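Side-chain contacts in uncharacterized protein (Trypanosoma congolense, PDB 4E40), which probably acts as a trypanosome cell-surface receptor for hemoglobin bound to haptoglobin, a route of nutrient uptake: residues H95-H100 and E231-A236; E103-V108 and E224-Q229. All blocks are in the same frame, centred on the assembly; numbering follows the deposited sequence.

Interaction 1 (H95-H100 and E231-A236); sequences HHALEH and EKAEKA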
ATOM      1  N   HIS A  95     -12.459 -26.872 -20.093  1.00 16.19           N
ATOM      2  CA  HIS A  95     -13.480 -26.292 -19.211  1.00 17.33           C
ATOM      3  C   HIS A  95     -13.049 -26.270 -17.767  1.00 15.87           C
ATOM      4  O   HIS A  95     -13.229 -25.287 -17.071  1.00 15.91           O
ATOM      5  CB  HIS A  95     -14.777 -27.100 -19.343  1.00 19.27           C
ATOM      6  CG  HIS A  95     -15.565 -26.865 -20.624  1.00 22.35           C
ATOM      7  ND1 HIS A  95     -16.564 -25.937 -20.703  1.00 25.88           N
ATOM      8  CD2 HIS A  95     -15.482 -27.467 -21.849  1.00 25.17           C
ATOM      9  CE1 HIS A  95     -17.176 -26.033 -21.942  1.00 24.16           C
ATOM     10  NE2 HIS A  95     -16.503 -26.939 -22.659  1.00 28.13           N
ATOM     11  N   HIS A  96     -12.463 -27.394 -17.329  1.00 16.14           N
ATOM     12  CA  HIS A  96     -12.065 -27.465 -15.920  1.00 16.56           C
ATOM     13  C   HIS A  96     -10.973 -26.475 -15.576  1.00 15.28           C
ATOM     14  O   HIS A  96     -11.012 -25.840 -14.520  1.00 15.43           O
ATOM     15  CB  HIS A  96     -11.606 -28.891 -15.565  1.00 17.03           C
ATOM     16  CG  HIS A  96     -12.677 -29.902 -15.769  1.00 20.45           C
ATOM     17  ND1 HIS A  96     -12.414 -31.220 -15.900  1.00 22.60           N
ATOM     18  CD2 HIS A  96     -14.038 -29.757 -15.839  1.00 20.35           C
ATOM     19  CE1 HIS A  96     -13.571 -31.880 -16.109  1.00 24.55           C
ATOM     20  NE2 HIS A  96     -14.562 -30.991 -16.039  1.00 24.21           N
ATOM     21  N   ALA A  97     -10.047 -26.270 -16.507  1.00 15.17           N
ATOM     22  CA  ALA A  97      -8.933 -25.322 -16.290  1.00 14.41           C
ATOM     23  C   ALA A  97      -9.463 -23.889 -16.253  1.00 14.37           C
ATOM     24  O   ALA A  97      -9.027 -23.054 -15.457  1.00 14.72           O
ATOM     25  CB  ALA A  97      -7.832 -25.452 -17.366  1.00 15.98           C
ATOM     26  N   LEU A  98     -10.465 -23.611 -17.123  1.00 13.72           N
ATOM     27  CA  LEU A  98     -11.074 -22.305 -17.064  1.00 14.95           C
ATOM     28  C   LEU A  98     -11.749 -22.007 -15.728  1.00 14.35           C
ATOM     29  O   LEU A  98     -11.727 -20.863 -15.306  1.00 14.55           O
ATOM     30  CB  LEU A  98     -12.112 -22.164 -18.264  1.00 16.51           C
ATOM     31  CG  LEU A  98     -12.768 -20.751 -18.292  1.00 19.00           C
ATOM     32  CD1 LEU A  98     -11.791 -19.637 -18.657  1.00 20.81           C
ATOM     33  CD2 LEU A  98     -13.901 -20.796 -19.330  1.00 21.56           C
ATOM     34  N   GLU A  99     -12.362 -22.996 -15.055  1.00 13.99           N
ATOM     35  CA  GLU A  99     -12.870 -22.701 -13.703  1.00 14.63           C
ATOM     36  C   GLU A  99     -11.771 -22.184 -12.775  1.00 14.80           C
ATOM     37  O   GLU A  99     -12.000 -21.272 -12.005  1.00 15.68           O
ATOM     38  CB  GLU A  99     -13.473 -23.979 -13.097  1.00 15.11           C
ATOM     39  CG  GLU A  99     -14.724 -24.505 -13.824  1.00 16.18           C
ATOM     40  CD  GLU A  99     -15.167 -25.845 -13.207  1.00 16.59           C
ATOM     41  OE1 GLU A  99     -15.498 -25.842 -12.037  1.00 20.59           O
ATOM     42  OE2 GLU A  99     -15.097 -26.854 -13.926  1.00 22.10           O
ATOM     43  N   HIS A 100     -10.543 -22.712 -12.974  1.00 15.58           N
ATOM     44  CA  HIS A 100      -9.452 -22.190 -12.142  1.00 14.48           C
ATOM     45  C   HIS A 100      -8.919 -20.846 -12.603  1.00 14.43           C
ATOM     46  O   HIS A 100      -8.577 -20.032 -11.781  1.00 16.34           O
ATOM     47  CB  HIS A 100      -8.296 -23.208 -12.045  1.00 14.90           C
ATOM     48  CG  HIS A 100      -8.733 -24.549 -11.616  1.00 16.10           C
ATOM     49  ND1 HIS A 100      -9.378 -24.776 -10.398  1.00 19.32           N
ATOM     50  CD2 HIS A 100      -8.552 -25.777 -12.210  1.00 17.04           C
ATOM     51  CE1 HIS A 100      -9.621 -26.090 -10.287  1.00 18.01           C
ATOM     52  NE2 HIS A 100      -9.106 -26.722 -11.384  1.00 18.93           N
ATOM     53  N   GLU A 231      -2.689 -21.565 -19.814  1.00 17.64           N
ATOM     54  CA  GLU A 231      -1.872 -22.399 -20.663  1.00 19.01           C
ATOM     55  C   GLU A 231      -2.483 -23.820 -20.794  1.00 18.43           C
ATOM     56  O   GLU A 231      -2.502 -24.356 -21.888  1.00 18.29           O
ATOM     57  CB  GLU A 231      -0.437 -22.403 -20.174  1.00 21.55           C
ATOM     58  CG  GLU A 231       0.363 -23.317 -21.069  1.00 26.15           C
ATOM     59  CD  GLU A 231       1.778 -22.923 -21.383  1.00 33.63           C
ATOM     60  OE1 GLU A 231       2.180 -21.771 -21.140  1.00 37.07           O
ATOM     61  OE2 GLU A 231       2.495 -23.827 -21.877  1.00 34.52           O
ATOM     62  N   LYS A 232      -2.922 -24.403 -19.671  1.00 17.41           N
ATOM     63  CA  LYS A 232      -3.549 -25.713 -19.702  1.00 17.29           C
ATOM     64  C   LYS A 232      -4.801 -25.689 -20.601  1.00 16.24           C
ATOM     65  O   LYS A 232      -4.979 -26.545 -21.463  1.00 16.47           O
ATOM     66  CB  LYS A 232      -3.838 -26.181 -18.268  1.00 18.03           C
ATOM     67  CG  LYS A 232      -4.382 -27.629 -18.323  1.00 18.88           C
ATOM     68  CD  LYS A 232      -4.704 -28.213 -16.949  1.00 20.89           C
ATOM     69  CE  LYS A 232      -3.500 -28.300 -16.050  1.00 21.64           C
ATOM     70  NZ  LYS A 232      -3.891 -29.231 -14.903  1.00 20.03           N
ATOM     71  N   ALA A 233      -5.622 -24.657 -20.392  1.00 16.34           N
ATOM     72  CA  ALA A 233      -6.861 -24.565 -21.147  1.00 17.12           C
ATOM     73  C   ALA A 233      -6.585 -24.413 -22.639  1.00 17.36           C
ATOM     74  O   ALA A 233      -7.278 -25.038 -23.449  1.00 18.30           O
ATOM     75  CB  ALA A 233      -7.699 -23.399 -20.646  1.00 17.41           C
ATOM     76  N   GLU A 234      -5.589 -23.587 -22.985  1.00 17.39           N
ATOM     77  CA  GLU A 234      -5.257 -23.372 -24.406  1.00 19.34           C
ATOM     78  C   GLU A 234      -4.664 -24.600 -25.081  1.00 19.94           C
ATOM     79  O   GLU A 234      -5.031 -24.917 -26.198  1.00 21.22           O
ATOM     80  CB  GLU A 234      -4.282 -22.205 -24.561  1.00 21.92           C
ATOM     81  CG  GLU A 234      -4.908 -20.849 -24.287  1.00 22.88           C
ATOM     82  CD  GLU A 234      -3.857 -19.738 -24.316  1.00 28.29           C
ATOM     83  OE1 GLU A 234      -2.681 -20.007 -24.021  1.00 33.14           O
ATOM     84  OE2 GLU A 234      -4.236 -18.567 -24.521  1.00 31.39           O
ATOM     85  N   LYS A 235      -3.794 -25.332 -24.397  1.00 19.54           N
ATOM     86  CA  LYS A 235      -3.262 -26.571 -24.977  1.00 20.64           C
ATOM     87  C   LYS A 235      -4.321 -27.634 -25.140  1.00 19.78           C
ATOM     88  O   LYS A 235      -4.334 -28.313 -26.141  1.00 20.93           O
ATOM     89  CB  LYS A 235      -2.100 -27.093 -24.110  1.00 22.18           C
ATOM     90  CG  LYS A 235      -0.916 -26.119 -24.083  1.00 28.49           C
ATOM     91  CD  LYS A 235      -0.071 -26.193 -25.356  1.00 33.40           C
ATOM     92  CE  LYS A 235       0.726 -24.902 -25.539  1.00 39.59           C
ATOM     93  NZ  LYS A 235       1.651 -25.059 -26.699  1.00 46.70           N
ATOM     94  N   ALA A 236      -5.212 -27.755 -24.157  1.00 19.95           N
ATOM     95  CA  ALA A 236      -6.271 -28.749 -24.251  1.00 18.97           C
ATOM     96  C   ALA A 236      -7.261 -28.378 -25.377  1.00 19.44           C
ATOM     97  O   ALA A 236      -7.712 -29.234 -26.133  1.00 22.45           O
ATOM     98  CB  ALA A 236      -7.001 -28.818 -22.899  1.00 18.77           C
TER

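Interaction 2 (E103-V108 and E224-Q229); sequences EEVEIV and EKAERQ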
ATOM      1  N   GLU A 103     -11.237 -18.509 -10.939  1.00 16.45           N
ATOM      2  CA  GLU A 103     -10.907 -18.382  -9.507  1.00 16.99           C
ATOM      3  C   GLU A 103      -9.713 -17.486  -9.270  1.00 17.13           C
ATOM      4  O   GLU A 103      -9.746 -16.557  -8.424  1.00 17.44           O
ATOM      5  CB  GLU A 103     -10.602 -19.792  -8.961  1.00 17.59           C
ATOM      6  CG  GLU A 103     -11.826 -20.664  -8.784  1.00 17.00           C
ATOM      7  CD  GLU A 103     -11.551 -22.173  -8.714  1.00 18.08           C
ATOM      8  OE1 GLU A 103     -10.360 -22.548  -8.886  1.00 20.46           O
ATOM      9  OE2 GLU A 103     -12.478 -22.951  -8.575  1.00 20.33           O
ATOM     10  N   GLU A 104      -8.656 -17.675 -10.065  1.00 16.06           N
ATOM     11  CA  GLU A 104      -7.461 -16.805  -9.906  1.00 18.04           C
ATOM     12  C   GLU A 104      -7.665 -15.366 -10.317  1.00 17.71           C
ATOM     13  O   GLU A 104      -7.158 -14.468  -9.636  1.00 18.42           O
ATOM     14  CB  GLU A 104      -6.242 -17.395 -10.597  1.00 19.65           C
ATOM     15  CG  GLU A 104      -5.914 -18.814 -10.113  1.00 22.18           C
ATOM     16  CD  GLU A 104      -5.513 -18.864  -8.644  1.00 28.00           C
ATOM     17  OE1 GLU A 104      -5.092 -17.816  -8.099  1.00 27.37           O
ATOM     18  OE2 GLU A 104      -5.603 -19.974  -8.074  1.00 30.54           O
ATOM     19  N   VAL A 105      -8.444 -15.141 -11.356  1.00 17.01           N
ATOM     20  CA  VAL A 105      -8.720 -13.778 -11.842  1.00 17.60           C
ATOM     21  C   VAL A 105      -9.619 -13.082 -10.834  1.00 18.70           C
ATOM     22  O   VAL A 105      -9.446 -11.864 -10.622  1.00 18.91           O
ATOM     23  CB  VAL A 105      -9.278 -13.833 -13.282  1.00 19.36           C
ATOM     24  CG1 VAL A 105      -9.838 -12.438 -13.723  1.00 20.11           C
ATOM     25  CG2 VAL A 105      -8.154 -14.271 -14.236  1.00 18.96           C
ATOM     26  N   GLU A 106     -10.510 -13.804 -10.151  1.00 18.02           N
ATOM     27  CA  GLU A 106     -11.275 -13.222  -9.024  1.00 20.56           C
ATOM     28  C   GLU A 106     -10.406 -12.805  -7.872  1.00 21.40           C
ATOM     29  O   GLU A 106     -10.656 -11.750  -7.252  1.00 21.97           O
ATOM     30  CB  GLU A 106     -12.361 -14.197  -8.541  1.00 22.93           C
ATOM     31  CG  GLU A 106     -13.570 -14.149  -9.438  1.00 31.63           C
ATOM     32  CD  GLU A 106     -13.983 -12.678  -9.750  1.00 35.39           C
ATOM     33  OE1 GLU A 106     -14.076 -11.806  -8.816  1.00 38.49           O
ATOM     34  OE2 GLU A 106     -14.156 -12.420 -10.947  1.00 30.36           O
ATOM     35  N   ILE A 107      -9.378 -13.612  -7.567  1.00 17.95           N
ATOM     36  CA  ILE A 107      -8.438 -13.198  -6.545  1.00 19.42           C
ATOM     37  C   ILE A 107      -7.695 -11.936  -6.951  1.00 19.63           C
ATOM     38  O   ILE A 107      -7.543 -11.033  -6.073  1.00 19.60           O
ATOM     39  CB  ILE A 107      -7.440 -14.307  -6.187  1.00 19.58           C
ATOM     40  CG1 ILE A 107      -8.192 -15.397  -5.492  1.00 22.04           C
ATOM     41  CG2 ILE A 107      -6.339 -13.739  -5.226  1.00 18.62           C
ATOM     42  CD1 ILE A 107      -7.379 -16.671  -5.318  1.00 25.87           C
ATOM     43  N   VAL A 108      -7.244 -11.824  -8.204  1.00 19.51           N
ATOM     44  CA  VAL A 108      -6.569 -10.634  -8.726  1.00 19.01           C
ATOM     45  C   VAL A 108      -7.500  -9.415  -8.546  1.00 20.32           C
ATOM     46  O   VAL A 108      -7.062  -8.357  -8.088  1.00 20.83           O
ATOM     47  CB  VAL A 108      -6.189 -10.767 -10.204  1.00 20.51           C
ATOM     48  CG1 VAL A 108      -5.709  -9.378 -10.745  1.00 19.74           C
ATOM     49  CG2 VAL A 108      -5.081 -11.810 -10.333  1.00 20.25           C
ATOM     50  N   GLU A 224       0.088 -15.329 -11.740  1.00 24.71           N
ATOM     51  CA  GLU A 224       0.952 -16.487 -12.173  1.00 24.68           C
ATOM     52  C   GLU A 224       0.077 -17.755 -12.309  1.00 24.35           C
ATOM     53  O   GLU A 224       0.215 -18.483 -13.321  1.00 23.02           O
ATOM     54  CB  GLU A 224       2.146 -16.757 -11.202  1.00 28.73           C
ATOM     55  CG  GLU A 224       3.244 -15.671 -11.208  1.00 34.55           C
ATOM     56  CD  GLU A 224       4.014 -15.546  -9.870  1.00 39.75           C
ATOM     57  OE1 GLU A 224       3.898 -16.443  -8.979  1.00 40.67           O
ATOM     58  OE2 GLU A 224       4.709 -14.507  -9.676  1.00 38.25           O
ATOM     59  N   LYS A 225      -0.748 -18.034 -11.314  1.00 21.44           N
ATOM     60  CA  LYS A 225      -1.584 -19.245 -11.315  1.00 20.64           C
ATOM     61  C   LYS A 225      -2.571 -19.126 -12.492  1.00 18.85           C
ATOM     62  O   LYS A 225      -2.836 -20.119 -13.188  1.00 16.49           O
ATOM     63  CB  LYS A 225      -2.267 -19.474  -9.975  1.00 22.26           C
ATOM     64  CG  LYS A 225      -1.277 -19.712  -8.779  1.00 27.10           C
ATOM     65  CD  LYS A 225      -2.076 -20.095  -7.508  1.00 28.57           C
ATOM     66  CE  LYS A 225      -1.243 -20.213  -6.236  1.00 36.45           C
ATOM     67  NZ  LYS A 225      -0.686 -21.591  -6.126  1.00 40.34           N
ATOM     68  N   ALA A 226      -3.125 -17.918 -12.691  1.00 17.82           N
ATOM     69  CA  ALA A 226      -4.079 -17.766 -13.816  1.00 17.15           C
ATOM     70  C   ALA A 226      -3.408 -18.040 -15.137  1.00 17.54           C
ATOM     71  O   ALA A 226      -3.998 -18.664 -16.000  1.00 17.24           O
ATOM     72  CB  ALA A 226      -4.676 -16.320 -13.741  1.00 16.60           C
ATOM     73  N   GLU A 227      -2.140 -17.584 -15.268  1.00 19.16           N
ATOM     74  CA  GLU A 227      -1.346 -17.842 -16.461  1.00 20.61           C
ATOM     75  C   GLU A 227      -1.110 -19.317 -16.704  1.00 18.51           C
ATOM     76  O   GLU A 227      -1.264 -19.795 -17.842  1.00 19.68           O
ATOM     77  CB  GLU A 227       0.029 -17.229 -16.214  1.00 23.60           C
ATOM     78  CG  GLU A 227      -0.021 -15.707 -16.255  1.00 29.53           C
ATOM     79  CD  GLU A 227       1.166 -15.025 -15.542  1.00 37.56           C
ATOM     80  OE1 GLU A 227       2.113 -15.701 -15.035  1.00 36.05           O
ATOM     81  OE2 GLU A 227       1.112 -13.770 -15.447  1.00 37.67           O
ATOM     82  N   ARG A 228      -0.837 -20.032 -15.617  1.00 18.39           N
ATOM     83  CA  ARG A 228      -0.639 -21.495 -15.726  1.00 16.93           C
ATOM     84  C   ARG A 228      -1.910 -22.222 -16.177  1.00 16.46           C
ATOM     85  O   ARG A 228      -1.870 -23.103 -17.043  1.00 17.15           O
ATOM     86  CB  ARG A 228      -0.174 -22.132 -14.418  1.00 17.43           C
ATOM     87  CG  ARG A 228       1.307 -21.824 -14.106  1.00 19.59           C
ATOM     88  CD  ARG A 228       1.763 -22.652 -12.909  1.00 19.90           C
ATOM     89  NE  ARG A 228       3.247 -22.771 -12.945  1.00 22.20           N
ATOM     90  CZ  ARG A 228       4.012 -22.984 -11.875  1.00 24.84           C
ATOM     91  NH1 ARG A 228       3.456 -23.083 -10.665  1.00 27.38           N
ATOM     92  NH2 ARG A 228       5.355 -23.067 -12.010  1.00 21.30           N
ATOM     93  N   GLN A 229      -3.020 -21.834 -15.557  1.00 15.95           N
ATOM     94  CA  GLN A 229      -4.313 -22.495 -15.880  1.00 16.05           C
ATOM     95  C   GLN A 229      -4.759 -22.137 -17.287  1.00 16.93           C
ATOM     96  O   GLN A 229      -5.348 -22.976 -17.985  1.00 16.26           O
ATOM     97  CB  GLN A 229      -5.361 -22.143 -14.825  1.00 16.90           C
ATOM     98  CG  GLN A 229      -5.018 -22.698 -13.432  1.00 19.18           C
ATOM     99  CD  GLN A 229      -4.723 -24.156 -13.542  1.00 21.83           C
ATOM    100  OE1 GLN A 229      -5.509 -24.933 -14.064  1.00 22.50           O
ATOM    101  NE2 GLN A 229      -3.441 -24.527 -13.160  1.00 29.66           N
TER

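Interaction 1 (H95-H100 and E231-A236)
The methyl group of Ala97 fits against the opposing helix at the junction of Lys232 and Ala233. Its CB lies 3.9 Å from CB of Ala233, methyl against methyl, and 3.8 Å from the backbone N of the same residue, so the small side chain reaches the peptide backbone of its partner. This closeness is possible because both residues are alanines: the local helix axes come within 8.1 Å, and the CA atoms of Ala97 and Ala233 are 5.3 Å apart. No hydrogen bond crosses the contact.

Lys232 borders this seam, its aliphatic chain running alongside Ala97. Its CB lies 4.2 Å from CB of Ala97, and CG and CD keep that same spacing in turn. The path begins with CG anti to the backbone N (chi1 -175°), which carries the chain past the methyl, and a bend at chi3 (-61°) then takes CE and NZ farther from it. The amine ends 6.8 Å from NE2 of His100, a proximity without contact. A lysine suits this border because its methylenes can lie over an apolar patch while its charge remains at the surface.

Leu98 approaches more loosely from the neighbouring position, where its backbone N lies 4.5 Å from CB of Ala233; its side chain also packs on Val64 of helix 28-73. The contact thus has helix 28-73 along one flank and the lysine along the other.

With nearly antiparallel directions (161° between them), the helices meet here through alanines at unusually close range. This recalls an Alacoil, the tight antiparallel coil built on alanines, within the elongated helical bundle of the receptor, where helices 82-147 and 192-246 run side by side beside helix 28-73.

Interaction 2 (E103-V108 and E224-Q229)
OE2 of Glu104 rests 3.6 Å from CD of Lys225, a methylene and not the ammonium group. The whole carboxylate follows this pattern: its CD sits 3.6 Å from CB of Lys225, and both oxygens lie over the CB and CD carbons of the lysine. The glutamate chain lies aslant over that of the lysine. Glu104 reaches this position through a bend at chi2 (-65°), which folds the carboxylate back over the lysine chain. Lys225 is extended as far as CE, but its last torsion (chi4 -87°) carries NZ off, leaving it 5.5 Å from OE2 of Glu104.

Nearer the backbone the contact becomes apolar. CB of Glu104 meets the methyl of Ala226 at 3.7 Å, and CG of Glu104 lies over the backbone N of Ala226. From the flank nearer helix 28-73, CG2 of Val105 touches the same methyl at 4.1 Å, while the valine also packs on Ser53. The small methyl of Ala226 lets CB of Glu104 and CG2 of Val105 both settle on it, and the branched valine fills the inner side.

The carboxylate of Glu104 and the methylenes of Lys225 therefore pack against each other beside the apolar Ala226 and Val105. The opposite charges are probably attracted over a distance, but with no direct ion pair the close fit depends mainly on van der Waals contact, with the ammonium group of Lys225 turned away from the contact.

Overall arrangement
Interactions 1 and 2 are successive contacts between helix 82-147 and helix 192-246, their centres 11 Å apart, with interaction 2 nested along the chain inside the loop closed by interaction 1. Gln229 joins them: its O lies 3.6 Å from CB of Ala97, and its CG lies 3.6 Å from CB of His100. His100 in turn hydrogen-bonds Glu103 through ND1. Ala226 and Ala233, one in each contact, are seven residues apart and repeat the same small, close-fitting face. Interaction 2 lies nearer the heme site: the side chain of Ala226 is about 8 Å from that of Lys52, which binds heme in another structure of this protein.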